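Local coordinates for protein putative acetyltransferase (Streptococcus mutans, PDB 3LD2) that binds coenzyme A and probably transfers an acyl group from it to an acceptor, at residues Q47-E50 against L51-T55; P66-S69 against K70-I74. All blocks are in the same frame, centred on the assembly; numbering follows the deposited sequence.

How the interactions relate
Both interactions are local, one inside helix 45-55, the other where a loop runs into helix 70-77; they lie on the same side of the chain's centre, their own centres about 9 Å apart. Interaction 1 rests on regular i to i+4 backbone bonds, with a buried flank around Val48, Leu51 and Glu52 and an exposed one at Glu50 and Lys54. Interaction 2 is the start of the next helix, where side chains of Ser69 and Gln72 take over bonding that a helix interior leaves to its backbone. The two meet directly, through Asn53 and the loop before helix 70-77, and Val49 CG2 packs on Ser69 C at 3.6 Å. Of the two, interaction 1 is the one that touches the coenzyme, through Thr55.

Interaction 1: Q47-E50 against L51-T55; sequences QVVE and LENKT
Residues 47-50 and 51-55 are consecutive turns of helix 45-55, an i to i+4 contact within the first helix of the chain. Leu51 N bonds Gln47 O at 2.8 Å with an N-H...O angle of 163°, and Glu52 N and Asn53 N repeat the pattern on the carbonyls of Val48 and Val49. The fourth bond, Lys54 N to Glu50 O, is weak, its N-H...O angle down to 130°. On the buried flank Val48 and Glu52 run side by side: Val48 CG1, anti to the backbone N (chi1 167°), lies 3.4 Å from Glu52 OE1, while Glu52 OE2 has a weak bond to the indole of Trp56. This helix follows the first strand of the GNAT fold, and its C-terminal part reaches the coenzyme A pocket, where Thr55 touches the ligand. Thr55 OG1 turns back to give a 2.5 Å hydrogen bond to Leu51 O, one turn earlier. Val49 and Asn53 also point the same way, with Val49 CG1 3.7 Å from Asn53 ND2; that amide nitrogen is a donor to Ala68 O in the loop ahead of helix 70-77. At the exposed surface the bent Glu50 and extended Lys54 cross at a slant: Glu50 OE2 comes nearest to Lys54 CE, 3.1 Å, with NZ beyond it in a long salt bridge of 3.7 Å.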
loop_
_atom_site.group_PDB
_atom_site.type_symbol
_atom_site.label_atom_id
_atom_site.label_comp_id
_atom_site.label_asym_id
_atom_site.label_seq_id
_atom_site.Cartn_x
_atom_site.Cartn_y
_atom_site.Cartn_z
ATOM N N GLN A 47 -12.622 9.239 -6.282
ATOM C CA GLN A 47 -12.951 7.898 -5.862
ATOM C C GLN A 47 -11.900 7.263 -4.958
ATOM O O GLN A 47 -12.243 6.651 -3.955
ATOM C CB GLN A 47 -13.172 7.026 -7.087
ATOM C CG GLN A 47 -14.576 7.088 -7.616
ATOM C CD GLN A 47 -14.711 6.257 -8.867
ATOM O OE1 GLN A 47 -15.170 5.102 -8.825
ATOM N NE2 GLN A 47 -14.254 6.821 -9.996
ATOM N N VAL A 48 -10.638 7.393 -5.346
ATOM C CA VAL A 48 -9.502 6.924 -4.559
ATOM C C VAL A 48 -9.505 7.543 -3.149
ATOM O O VAL A 48 -9.388 6.837 -2.148
ATOM C CB VAL A 48 -8.165 7.215 -5.309
ATOM C CG1 VAL A 48 -6.973 7.027 -4.398
ATOM C CG2 VAL A 48 -8.059 6.342 -6.550
ATOM N N VAL A 49 -9.674 8.859 -3.074
ATOM C CA VAL A 49 -9.901 9.513 -1.788
ATOM C C VAL A 49 -11.014 8.861 -0.931
ATOM O O VAL A 49 -10.778 8.495 0.221
ATOM C CB VAL A 49 -10.168 11.014 -1.960
ATOM C CG1 VAL A 49 -10.631 11.639 -0.632
ATOM C CG2 VAL A 49 -8.911 11.695 -2.456
ATOM N N GLU A 50 -12.207 8.713 -1.495
ATOM C CA GLU A 50 -13.329 8.087 -0.803
ATOM C C GLU A 50 -13.006 6.688 -0.337
ATOM O O GLU A 50 -13.305 6.316 0.791
ATOM C CB GLU A 50 -14.549 8.012 -1.719
ATOM C CG GLU A 50 -15.493 9.202 -1.606
ATOM C CD GLU A 50 -16.186 9.307 -0.232
ATOM O OE1 GLU A 50 -15.868 10.276 0.494
ATOM O OE2 GLU A 50 -17.039 8.441 0.115
ATOM N N LEU A 51 -12.413 5.901 -1.223
ATOM C CA LEU A 51 -12.080 4.527 -0.905
ATOM C C LEU A 51 -11.073 4.454 0.241
ATOM O O LEU A 51 -11.200 3.625 1.141
ATOM C CB LEU A 51 -11.529 3.814 -2.138
ATOM C CG LEU A 51 -10.768 2.508 -1.881
ATOM C CD1 LEU A 51 -11.570 1.563 -0.987
ATOM C CD2 LEU A 51 -10.473 1.840 -3.170
ATOM N N GLU A 52 -10.068 5.316 0.208
ATOM C CA GLU A 52 -9.001 5.217 1.180
ATOM C C GLU A 52 -9.538 5.605 2.524
ATOM O O GLU A 52 -9.188 5.003 3.547
ATOM C CB GLU A 52 -7.830 6.112 0.807
ATOM C CG GLU A 52 -6.743 5.337 0.115
ATOM C CD GLU A 52 -5.587 6.201 -0.282
ATOM O OE1 GLU A 52 -5.342 6.259 -1.493
ATOM O OE2 GLU A 52 -4.944 6.840 0.597
ATOM N N ASN A 53 -10.392 6.620 2.512
ATOM C CA ASN A 53 -10.891 7.165 3.750
ATOM C C ASN A 53 -11.942 6.238 4.376
ATOM O O ASN A 53 -12.266 6.376 5.553
ATOM C CB ASN A 53 -11.418 8.584 3.554
ATOM C CG ASN A 53 -10.304 9.634 3.503
ATOM O OD1 ASN A 53 -9.176 9.388 3.927
ATOM N ND2 ASN A 53 -10.628 10.816 2.997
ATOM N N LYS A 54 -12.454 5.282 3.607
ATOM C CA LYS A 54 -13.340 4.272 4.185
ATOM C C LYS A 54 -12.494 3.128 4.692
ATOM O O LYS A 54 -12.958 2.314 5.488
ATOM C CB LYS A 54 -14.358 3.719 3.162
ATOM C CG LYS A 54 -15.418 4.712 2.670
ATOM C CD LYS A 54 -16.035 4.274 1.337
ATOM C CE LYS A 54 -16.920 5.378 0.741
ATOM N NZ LYS A 54 -17.930 4.837 -0.220
ATOM N N THR A 55 -11.256 3.066 4.212
ATOM C CA THR A 55 -10.362 1.945 4.492
ATOM C C THR A 55 -9.430 2.121 5.705
ATOM O O THR A 55 -9.114 1.148 6.389
ATOM C CB THR A 55 -9.486 1.626 3.272
ATOM O OG1 THR A 55 -10.308 1.489 2.108
ATOM C CG2 THR A 55 -8.702 0.345 3.495
#

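Interaction 2: P66-S69 against K70-I74; sequences PVAS and KDQII
Ser69 and Gln72 form a capping box at the start of helix 70-77, where the loop 66-69 turns into the helix. Ser69 is the N-cap: its OG accepts from Gln72 N at 3.1 Å, and the Gln72 side chain returns the bond, OE1 accepting from Ser69 N at 3.0 Å with the donor tilted 29° from the amide plane. The backbone N-H of Ser69 and that of Gln72 thus each find a side-chain acceptor. Ser69 OG sits between its own N and carbonyl carbon (chi1 63°), which brings it over the first turn, while Gln72 bends at chi2 (-111°) to fold its amide back along the loop. The tight part is the box itself and the buried side, where Ile73 N bonds Ser69 O and Ile73 packs on Ile45 and Val49 of helix 45-55. Towards solvent the contact thins out. Lys70 and Asp71 are exposed, the lysine meeting Ser69 mainly through CB before its chain runs off to a salt bridge with Glu46. Beside the glutamine amide the loop stays close, Ala68 CA lying 3.1 Å from Gln72 OE1 and Ala68 CB 3.6 Å from the same oxygen.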
loop_
_atom_site.group_PDB
_atom_site.type_symbol
_atom_site.label_atom_id
_atom_site.label_comp_id
_atom_site.label_asym_id
_atom_site.label_seq_id
_atom_site.Cartn_x
_atom_site.Cartn_y
_atom_site.Cartn_z
ATOM N N PRO A 66 -8.573 11.758 9.148
ATOM C CA PRO A 66 -8.426 11.008 7.898
ATOM C C PRO A 66 -7.026 11.187 7.319
ATOM O O PRO A 66 -6.425 12.241 7.490
ATOM C CB PRO A 66 -9.449 11.685 6.959
ATOM C CG PRO A 66 -10.084 12.826 7.751
ATOM C CD PRO A 66 -9.182 13.081 8.915
ATOM N N VAL A 67 -6.515 10.173 6.631
ATOM C CA VAL A 67 -5.207 10.293 6.010
ATOM C C VAL A 67 -5.256 10.842 4.562
ATOM O O VAL A 67 -4.280 11.394 4.079
ATOM C CB VAL A 67 -4.467 8.945 6.024
ATOM C CG1 VAL A 67 -4.822 8.168 7.286
ATOM C CG2 VAL A 67 -4.837 8.136 4.802
ATOM N N ALA A 68 -6.386 10.697 3.872
ATOM C CA ALA A 68 -6.439 11.067 2.460
ATOM C C ALA A 68 -7.230 12.339 2.196
ATOM O O ALA A 68 -8.177 12.658 2.910
ATOM C CB ALA A 68 -6.983 9.925 1.620
ATOM N N SER A 69 -6.812 13.067 1.170
ATOM C CA SER A 69 -7.556 14.210 0.674
ATOM C C SER A 69 -7.187 14.385 -0.789
ATOM O O SER A 69 -6.164 13.871 -1.233
ATOM C CB SER A 69 -7.198 15.464 1.468
ATOM O OG SER A 69 -5.824 15.790 1.300
ATOM N N LYS A 70 -8.029 15.100 -1.529
ATOM C CA LYS A 70 -7.816 15.340 -2.957
ATOM C C LYS A 70 -6.438 15.940 -3.173
ATOM O O LYS A 70 -5.676 15.499 -4.024
ATOM C CB LYS A 70 -8.892 16.291 -3.490
ATOM C CG LYS A 70 -8.920 16.474 -5.003
ATOM C CD LYS A 70 -9.956 17.546 -5.397
ATOM C CE LYS A 70 -9.871 17.919 -6.877
ATOM N NZ LYS A 70 -10.530 16.911 -7.767
ATOM N N ASP A 71 -6.102 16.925 -2.361
ATOM C CA ASP A 71 -4.845 17.618 -2.523
ATOM C C ASP A 71 -3.628 16.840 -2.066
ATOM O O ASP A 71 -2.547 17.010 -2.619
ATOM C CB ASP A 71 -4.903 18.956 -1.822
ATOM C CG ASP A 71 -5.409 20.035 -2.730
ATOM O OD1 ASP A 71 -4.543 20.751 -3.292
ATOM O OD2 ASP A 71 -6.653 20.137 -2.917
ATOM N N GLN A 72 -3.790 16.003 -1.049
ATOM C CA GLN A 72 -2.701 15.141 -0.649
ATOM C C GLN A 72 -2.394 14.194 -1.797
ATOM O O GLN A 72 -1.235 13.951 -2.108
ATOM C CB GLN A 72 -3.026 14.406 0.662
ATOM C CG GLN A 72 -2.174 13.165 0.975
ATOM C CD GLN A 72 -2.976 11.869 0.893
ATOM O OE1 GLN A 72 -4.161 11.890 0.560
ATOM N NE2 GLN A 72 -2.340 10.743 1.203
ATOM N N ILE A 73 -3.431 13.708 -2.467
ATOM C CA ILE A 73 -3.238 12.713 -3.524
ATOM C C ILE A 73 -2.603 13.325 -4.767
ATOM O O ILE A 73 -1.787 12.687 -5.434
ATOM C CB ILE A 73 -4.555 12.001 -3.896
ATOM C CG1 ILE A 73 -5.072 11.189 -2.702
ATOM C CG2 ILE A 73 -4.363 11.098 -5.108
ATOM C CD1 ILE A 73 -4.400 9.857 -2.525
ATOM N N ILE A 74 -2.965 14.567 -5.064
ATOM C CA ILE A 74 -2.387 15.284 -6.191
ATOM C C ILE A 74 -0.913 15.580 -5.921
ATOM O O ILE A 74 -0.060 15.394 -6.793
ATOM C CB ILE A 74 -3.146 16.598 -6.459
ATOM C CG1 ILE A 74 -4.586 16.306 -6.899
ATOM C CG2 ILE A 74 -2.424 17.434 -7.497
ATOM C CD1 ILE A 74 -5.509 17.489 -6.744
#